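PDB 4D7Q: ralf, proline/betaine transporter from Legionella pneumophila, which probably acts as a guanine nucleotide exchange factor through its Sec7 domain, here fused to the capping domain of Rickettsia prowazekii RalF. Local coordinates for residues 212-215 with 216-220. The protein carries 2 engineered substitutions. Sequence-based numbering, arbitrary orientation.
Sequences NNIS and SQNDK
Ser-215 and Asn-218 grip each other through both backbone and side chain between strand 208-214 and helix 220-230, in the capping domain, the Rickettsia prowazekii part of this chimera. The hydroxyl of Ser-215 accepts from the chain that folds back over it: Asn-218 N reaches OG at 3.0 Å, while Gln-217 N makes a weak bond to the same oxygen. The Asn-218 N-H is shared, bonding weakly to the carbonyl oxygen of Ser-215 as well, and that oxygen takes a second weak bond from Asp-219 N (2.8 Å). Together these bonds make an ST motif, for which a short hydroxyl side chain is well suited.

Asn-218 answers with its amide. Its CG lies between the backbone N and the carbonyl carbon (chi1 70°), a torsion that brings the amide back beside the 213-215 backbone. There OD1 of Asn-218 accepts from Ser-215 N at 3.0 Å, with the donor standing above the carbonyl plane, and ND2 of Asn-218 donates to Asn-213 O at 3.3 Å in a fairly straight bond (156° at the hydrogen). An amide suits this place because one group serves both a backbone N-H, though imperfectly, and a carbonyl.

Asp-219 is the N-cap of the helix, a short acceptor for N-H groups of the first turn. With CG anti to its backbone N (chi1 -163°), OD1 can accept from Phe-222 N and, weakly, Thr-221 N, as well as from Glu-327 N; OD2 bonds to Thr-328 OG1. The CD1 methyl of Ile-214 lies 3.6 Å from Asp-219 OD2, and this buried, apolar side chain also packs on Phe-222 and Ile-299. Side chains thus supply partners for backbone groups leaving the strand and starting the helix, and the N-H donors to OD1 would probably favour an ionised Asp-219.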
loop_
_atom_site.group_PDB
_atom_site.type_symbol
_atom_site.label_atom_id
_atom_site.label_comp_id
_atom_site.label_asym_id
_atom_site.label_seq_id
_atom_site.Cartn_x
_atom_site.Cartn_y
_atom_site.Cartn_z
ATOM N N ASN A 212 15.895 -2.261 2.217
ATOM C CA ASN A 212 15.886 -0.821 2.464
ATOM C C ASN A 212 17.257 -0.252 2.240
ATOM O O ASN A 212 18.230 -0.993 2.286
ATOM C CB ASN A 212 15.508 -0.519 3.907
ATOM C CG ASN A 212 14.091 -0.815 4.236
ATOM O OD1 ASN A 212 13.205 -0.768 3.375
ATOM N ND2 ASN A 212 13.853 -1.063 5.508
ATOM N N ASN A 213 17.335 1.076 2.046
ATOM C CA ASN A 213 18.582 1.838 1.899
ATOM C C ASN A 213 19.480 1.262 0.806
ATOM O O ASN A 213 20.705 1.204 0.962
ATOM C CB ASN A 213 19.318 1.965 3.268
ATOM C CG ASN A 213 18.403 2.341 4.422
ATOM O OD1 ASN A 213 17.780 3.401 4.438
ATOM N ND2 ASN A 213 18.275 1.463 5.401
ATOM N N ILE A 214 18.853 0.813 -0.299
ATOM C CA ILE A 214 19.569 0.227 -1.434
ATOM C C ILE A 214 20.088 1.361 -2.319
ATOM O O ILE A 214 19.439 2.405 -2.401
ATOM C CB ILE A 214 18.693 -0.825 -2.195
ATOM C CG1 ILE A 214 19.568 -1.846 -2.973
ATOM C CG2 ILE A 214 17.578 -0.185 -3.069
ATOM C CD1 ILE A 214 18.866 -3.166 -3.393
ATOM N N SER A 215 21.271 1.196 -2.922
ATOM C CA SER A 215 21.799 2.223 -3.831
ATOM C C SER A 215 22.652 1.669 -4.964
ATOM O O SER A 215 23.179 0.562 -4.858
ATOM C CB SER A 215 22.511 3.351 -3.077
ATOM O OG SER A 215 23.898 3.144 -2.876
ATOM N N SER A 216 22.790 2.459 -6.045
ATOM C CA SER A 216 23.650 2.151 -7.189
ATOM C C SER A 216 25.108 2.101 -6.729
ATOM O O SER A 216 25.906 1.335 -7.274
ATOM C CB SER A 216 23.500 3.212 -8.277
ATOM O OG SER A 216 22.383 2.963 -9.115
ATOM N N GLN A 217 25.438 2.896 -5.701
ATOM C CA GLN A 217 26.783 2.980 -5.132
ATOM C C GLN A 217 27.104 1.771 -4.259
ATOM O O GLN A 217 28.257 1.356 -4.213
ATOM C CB GLN A 217 26.968 4.294 -4.339
ATOM C CG GLN A 217 27.071 5.563 -5.201
ATOM C CD GLN A 217 25.805 5.935 -5.958
ATOM O OE1 GLN A 217 24.741 6.212 -5.382
ATOM N NE2 GLN A 217 25.897 5.945 -7.279
ATOM N N ASN A 218 26.093 1.209 -3.569
ATOM C CA ASN A 218 26.287 0.069 -2.666
ATOM C C ASN A 218 25.878 -1.318 -3.212
ATOM O O ASN A 218 26.211 -2.327 -2.581
ATOM C CB ASN A 218 25.675 0.355 -1.267
ATOM C CG ASN A 218 24.150 0.403 -1.183
ATOM O OD1 ASN A 218 23.419 -0.477 -1.681
ATOM N ND2 ASN A 218 23.637 1.386 -0.438
ATOM N N ASP A 219 25.160 -1.378 -4.371
ATOM C CA ASP A 219 24.687 -2.644 -4.952
ATOM C C ASP A 219 24.851 -2.702 -6.497
ATOM O O ASP A 219 24.242 -1.897 -7.210
ATOM C CB ASP A 219 23.207 -2.854 -4.542
ATOM C CG ASP A 219 22.679 -4.268 -4.693
ATOM O OD1 ASP A 219 22.882 -4.868 -5.768
ATOM O OD2 ASP A 219 22.025 -4.756 -3.756
ATOM N N LYS A 220 25.643 -3.678 -7.003
ATOM C CA LYS A 220 25.889 -3.864 -8.447
ATOM C C LYS A 220 24.648 -4.279 -9.222
ATOM O O LYS A 220 24.465 -3.819 -10.355
ATOM C CB LYS A 220 27.070 -4.819 -8.731
ATOM C CG LYS A 220 27.620 -4.706 -10.156
ATOM C CD LYS A 220 28.848 -5.597 -10.395
ATOM C CE LYS A 220 28.541 -6.861 -11.168
ATOM N NZ LYS A 220 28.319 -6.598 -12.614
#